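Long-range contact in neuraminidase (Influenza A virus, PDB 4GDI), which is a neuraminidase-like surface glycoprotein of a bat influenza virus, a homotetramer that may cleave terminal sialic acids although its putative active site has diverged: residues Y310-F324 with T358-D372. Residues are numbered along the deposited sequence; the frame is centred on the assembly and turned at random.
Sequences YELFSNKRTGRSGFF and TFCGINSPVQNINWD. With NO3 (nitrate ion), chain B.
The carboxylate of Asp372 gathers three successive backbone amides at the 314-316 corner. Asn315 N gives the shortest of these bonds, 2.7 Å to Asp372 OD2 on the syn side; Ser314 N reaches the same oxygen from above the carboxylate plane, and Lys316 N, likewise above the plane, binds Asp372 OD1 at 3.1 Å. With chi1 at -84°, the Asp372 carboxylate lies beside its own backbone N, which closes an Asx turn on Asn370 OD1. The concentration of N-H groups would probably favour the charged carboxylate. Lys316 sends its amine instead to Glu76 of the second subunit.

Farther along, Trp371 N donates to Leu312 O (2.8 Å), and Asn368, its CG anti to the backbone N (chi1 -167°), turns OD1 in toward Glu311 N, which meets it on a lone pair at 2.8 Å. A water bridges Glu311 O and Asn368 O. Tyr310 directs its ring edge at Val366 O, while its hydroxyl bonds to Lys19 O.

Beneath this polar seam, Leu312 CD1 sits over one face of Phe359, 4.2 Å from the centroid. Phe313 meets Phe359 rim to rim, planes nearly perpendicular, and rests CE1 against Trp371 CB (3.6 Å). The C-terminal tail after strand 352-362 thus laces across the junction between two neighbouring antiparallel sheets, blades of the neuraminidase beta-propeller.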
# COMPACT_ATOMS: atom_id res chain seq x y z
N TYR A 310 -20.07 -27.74 19.91
CA TYR A 310 -20.33 -26.86 18.79
C TYR A 310 -19.79 -27.46 17.50
O TYR A 310 -18.59 -27.66 17.35
CB TYR A 310 -19.64 -25.52 18.98
CG TYR A 310 -20.21 -24.63 20.04
CD1 TYR A 310 -21.44 -24.01 19.87
CD2 TYR A 310 -19.49 -24.37 21.21
CE1 TYR A 310 -21.95 -23.17 20.84
CE2 TYR A 310 -19.99 -23.52 22.18
CZ TYR A 310 -21.22 -22.93 21.99
OH TYR A 310 -21.72 -22.09 22.96
N GLU A 311 -20.68 -27.72 16.56
CA GLU A 311 -20.29 -28.24 15.28
C GLU A 311 -20.10 -27.03 14.40
O GLU A 311 -21.05 -26.56 13.77
CB GLU A 311 -21.38 -29.17 14.75
CG GLU A 311 -21.03 -29.88 13.46
CD GLU A 311 -22.02 -30.99 13.14
OE1 GLU A 311 -22.45 -31.70 14.07
OE2 GLU A 311 -22.37 -31.14 11.95
N LEU A 312 -18.88 -26.51 14.37
CA LEU A 312 -18.59 -25.28 13.64
C LEU A 312 -18.72 -25.48 12.13
O LEU A 312 -19.21 -24.61 11.41
CB LEU A 312 -17.19 -24.77 13.98
CG LEU A 312 -16.99 -24.33 15.43
CD1 LEU A 312 -15.55 -23.81 15.62
CD2 LEU A 312 -18.02 -23.26 15.82
N PHE A 313 -18.27 -26.64 11.66
CA PHE A 313 -18.47 -27.05 10.28
C PHE A 313 -18.98 -28.49 10.28
O PHE A 313 -18.62 -29.27 11.16
CB PHE A 313 -17.16 -26.98 9.49
CG PHE A 313 -16.62 -25.59 9.32
CD1 PHE A 313 -17.09 -24.77 8.30
CD2 PHE A 313 -15.64 -25.09 10.16
CE1 PHE A 313 -16.59 -23.48 8.13
CE2 PHE A 313 -15.14 -23.81 10.01
CZ PHE A 313 -15.61 -23.00 8.99
N SER A 314 -19.82 -28.86 9.31
CA SER A 314 -20.29 -30.25 9.22
C SER A 314 -19.66 -30.97 8.05
O SER A 314 -19.12 -32.06 8.20
CB SER A 314 -21.80 -30.33 9.08
OG SER A 314 -22.45 -29.75 10.20
N ASN A 315 -19.75 -30.36 6.87
CA ASN A 315 -19.32 -31.01 5.64
C ASN A 315 -18.06 -30.41 5.01
O ASN A 315 -17.35 -31.11 4.29
CB ASN A 315 -20.46 -30.99 4.63
CG ASN A 315 -21.64 -31.84 5.08
OD1 ASN A 315 -21.47 -33.01 5.44
ND2 ASN A 315 -22.83 -31.25 5.09
N LYS A 316 -17.77 -29.13 5.26
CA LYS A 316 -16.59 -28.51 4.67
C LYS A 316 -15.36 -29.32 5.02
O LYS A 316 -15.24 -29.82 6.13
CB LYS A 316 -16.41 -27.07 5.16
CG LYS A 316 -16.55 -26.02 4.07
CD LYS A 316 -16.40 -24.60 4.63
CE LYS A 316 -16.73 -23.54 3.59
NZ LYS A 316 -16.25 -23.92 2.21
N ARG A 317 -14.45 -29.47 4.06
CA ARG A 317 -13.22 -30.21 4.32
C ARG A 317 -12.27 -29.32 5.12
O ARG A 317 -12.09 -28.14 4.80
CB ARG A 317 -12.55 -30.63 3.02
CG ARG A 317 -11.35 -31.51 3.22
CD ARG A 317 -10.80 -32.00 1.88
NE ARG A 317 -9.51 -32.67 2.02
CZ ARG A 317 -9.35 -33.99 2.08
NH1 ARG A 317 -10.39 -34.81 2.01
NH2 ARG A 317 -8.13 -34.49 2.21
N THR A 318 -11.69 -29.88 6.18
CA THR A 318 -10.84 -29.09 7.07
C THR A 318 -9.46 -29.72 7.16
O THR A 318 -9.32 -30.92 6.91
CB THR A 318 -11.48 -28.95 8.47
OG1 THR A 318 -11.81 -30.24 8.97
CG2 THR A 318 -12.75 -28.10 8.40
N GLY A 319 -8.44 -28.92 7.47
CA GLY A 319 -7.10 -29.46 7.64
C GLY A 319 -6.46 -29.12 8.98
O GLY A 319 -7.05 -29.34 10.04
N ARG A 320 -5.24 -28.60 8.92
CA ARG A 320 -4.45 -28.22 10.10
C ARG A 320 -5.18 -27.17 10.93
O ARG A 320 -5.96 -26.38 10.41
CB ARG A 320 -3.08 -27.67 9.66
CG ARG A 320 -2.17 -28.70 8.92
CD ARG A 320 -0.95 -28.08 8.24
NE ARG A 320 -0.21 -27.17 9.13
CZ ARG A 320 -0.31 -25.85 9.13
NH1 ARG A 320 -1.11 -25.23 8.26
NH2 ARG A 320 0.40 -25.12 9.99
N SER A 321 -4.91 -27.16 12.23
CA SER A 321 -5.42 -26.08 13.07
C SER A 321 -4.45 -25.84 14.23
O SER A 321 -3.67 -26.71 14.60
CB SER A 321 -6.82 -26.43 13.60
OG SER A 321 -6.80 -27.64 14.35
N GLY A 322 -4.50 -24.65 14.82
CA GLY A 322 -3.62 -24.36 15.95
C GLY A 322 -3.91 -23.02 16.56
O GLY A 322 -4.72 -22.25 16.03
N PHE A 323 -3.24 -22.73 17.67
CA PHE A 323 -3.52 -21.53 18.44
C PHE A 323 -2.86 -20.28 17.90
O PHE A 323 -1.79 -20.34 17.31
CB PHE A 323 -2.99 -21.69 19.87
CG PHE A 323 -3.65 -22.77 20.66
CD1 PHE A 323 -4.98 -22.66 21.02
CD2 PHE A 323 -2.92 -23.87 21.10
CE1 PHE A 323 -5.58 -23.64 21.77
CE2 PHE A 323 -3.51 -24.85 21.84
CZ PHE A 323 -4.84 -24.73 22.19
N PHE A 324 -3.51 -19.15 18.13
CA PHE A 324 -2.79 -17.87 18.19
C PHE A 324 -3.43 -16.98 19.26
O PHE A 324 -4.59 -17.20 19.65
CB PHE A 324 -2.74 -17.15 16.84
CG PHE A 324 -4.05 -16.54 16.40
CD1 PHE A 324 -4.98 -17.28 15.70
CD2 PHE A 324 -4.32 -15.20 16.65
CE1 PHE A 324 -6.18 -16.70 15.25
CE2 PHE A 324 -5.51 -14.60 16.23
CZ PHE A 324 -6.44 -15.35 15.52
N THR A 358 -10.10 -18.07 10.94
CA THR A 358 -9.72 -17.89 12.33
C THR A 358 -10.97 -17.74 13.19
O THR A 358 -11.96 -17.18 12.73
CB THR A 358 -8.83 -16.64 12.54
OG1 THR A 358 -9.52 -15.48 12.09
CG2 THR A 358 -7.52 -16.74 11.80
N PHE A 359 -10.89 -18.24 14.42
CA PHE A 359 -12.00 -18.24 15.37
C PHE A 359 -11.44 -17.82 16.72
O PHE A 359 -10.36 -18.26 17.10
CB PHE A 359 -12.60 -19.64 15.53
CG PHE A 359 -13.44 -20.10 14.38
CD1 PHE A 359 -12.87 -20.61 13.24
CD2 PHE A 359 -14.83 -20.03 14.46
CE1 PHE A 359 -13.65 -21.03 12.19
CE2 PHE A 359 -15.61 -20.46 13.41
CZ PHE A 359 -15.02 -20.96 12.28
N CYS A 360 -12.17 -17.00 17.45
CA CYS A 360 -11.73 -16.60 18.79
C CYS A 360 -12.76 -16.98 19.84
O CYS A 360 -13.96 -17.03 19.57
CB CYS A 360 -11.46 -15.10 18.83
SG CYS A 360 -10.04 -14.61 17.84
N GLY A 361 -12.28 -17.26 21.05
CA GLY A 361 -13.16 -17.60 22.15
C GLY A 361 -13.94 -16.39 22.61
O GLY A 361 -13.43 -15.28 22.54
N ILE A 362 -15.18 -16.59 23.04
CA ILE A 362 -15.97 -15.50 23.60
C ILE A 362 -16.51 -15.98 24.93
O ILE A 362 -16.66 -17.18 25.13
CB ILE A 362 -17.16 -15.06 22.70
CG1 ILE A 362 -18.05 -16.27 22.38
CG2 ILE A 362 -16.65 -14.42 21.41
CD1 ILE A 362 -19.38 -15.92 21.75
N ASN A 363 -16.81 -15.06 25.82
CA ASN A 363 -17.25 -15.41 27.17
C ASN A 363 -18.76 -15.55 27.30
O ASN A 363 -19.30 -15.47 28.40
CB ASN A 363 -16.74 -14.37 28.17
CG ASN A 363 -17.17 -12.96 27.81
OD1 ASN A 363 -18.23 -12.75 27.21
ND2 ASN A 363 -16.34 -11.98 28.16
N SER A 364 -19.45 -15.76 26.17
CA SER A 364 -20.89 -15.96 26.17
C SER A 364 -21.24 -17.11 25.26
O SER A 364 -20.60 -17.32 24.24
CB SER A 364 -21.62 -14.70 25.69
OG SER A 364 -21.29 -13.59 26.50
N PRO A 365 -22.28 -17.87 25.63
CA PRO A 365 -22.71 -18.93 24.72
C PRO A 365 -23.41 -18.35 23.49
O PRO A 365 -23.96 -17.26 23.56
CB PRO A 365 -23.67 -19.75 25.57
CG PRO A 365 -24.18 -18.79 26.59
CD PRO A 365 -23.06 -17.85 26.88
N VAL A 366 -23.36 -19.07 22.37
CA VAL A 366 -24.09 -18.69 21.17
C VAL A 366 -24.75 -19.95 20.68
O VAL A 366 -24.52 -21.02 21.23
CB VAL A 366 -23.15 -18.15 20.07
CG1 VAL A 366 -22.63 -16.77 20.44
CG2 VAL A 366 -22.00 -19.12 19.85
N GLN A 367 -25.57 -19.84 19.64
CA GLN A 367 -26.23 -21.01 19.11
C GLN A 367 -25.24 -21.85 18.30
O GLN A 367 -24.17 -21.39 17.95
CB GLN A 367 -27.46 -20.63 18.28
CG GLN A 367 -28.64 -20.23 19.14
CD GLN A 367 -29.07 -21.35 20.07
OE1 GLN A 367 -29.45 -22.44 19.61
NE2 GLN A 367 -29.01 -21.11 21.38
N ASN A 368 -25.62 -23.10 18.04
CA ASN A 368 -24.76 -24.03 17.34
C ASN A 368 -24.81 -23.77 15.83
O ASN A 368 -25.25 -24.63 15.05
CB ASN A 368 -25.20 -25.46 17.68
CG ASN A 368 -24.18 -26.50 17.25
OD1 ASN A 368 -23.03 -26.18 16.96
ND2 ASN A 368 -24.61 -27.75 17.21
N ILE A 369 -24.34 -22.60 15.43
CA ILE A 369 -24.34 -22.22 14.02
C ILE A 369 -23.40 -23.10 13.21
O ILE A 369 -22.31 -23.44 13.66
CB ILE A 369 -23.92 -20.77 13.82
CG1 ILE A 369 -25.03 -19.84 14.29
CG2 ILE A 369 -23.65 -20.49 12.34
CD1 ILE A 369 -24.83 -18.42 13.87
N ASN A 370 -23.85 -23.48 12.03
CA ASN A 370 -23.03 -24.26 11.12
C ASN A 370 -22.49 -23.31 10.06
O ASN A 370 -23.25 -22.68 9.33
CB ASN A 370 -23.86 -25.36 10.47
CG ASN A 370 -23.03 -26.29 9.63
OD1 ASN A 370 -22.13 -25.86 8.90
ND2 ASN A 370 -23.30 -27.58 9.75
N TRP A 371 -21.17 -23.17 10.00
CA TRP A 371 -20.56 -22.19 9.11
C TRP A 371 -20.28 -22.74 7.72
O TRP A 371 -19.62 -22.08 6.92
CB TRP A 371 -19.28 -21.62 9.73
CG TRP A 371 -19.56 -20.79 10.94
CD1 TRP A 371 -19.51 -21.20 12.24
CD2 TRP A 371 -19.99 -19.43 10.96
NE1 TRP A 371 -19.87 -20.17 13.07
CE2 TRP A 371 -20.17 -19.07 12.31
CE3 TRP A 371 -20.23 -18.48 9.96
CZ2 TRP A 371 -20.57 -17.79 12.69
CZ3 TRP A 371 -20.63 -17.21 10.35
CH2 TRP A 371 -20.80 -16.88 11.70
N ASP A 372 -20.78 -23.95 7.43
CA ASP A 372 -20.65 -24.54 6.09
C ASP A 372 -21.19 -23.58 5.04
O ASP A 372 -20.59 -23.41 3.97
CB ASP A 372 -21.43 -25.86 5.98
CG ASP A 372 -20.67 -27.06 6.50
OD1 ASP A 372 -19.44 -26.97 6.71
OD2 ASP A 372 -21.30 -28.12 6.69
N NO3 B . 1.06 -30.67 9.31
O1 NO3 B . 1.35 -29.49 10.00
O2 NO3 B . 1.90 -31.10 8.26
O3 NO3 B . -0.06 -31.43 9.66
O HOH W 1 -23.65 -26.84 13.89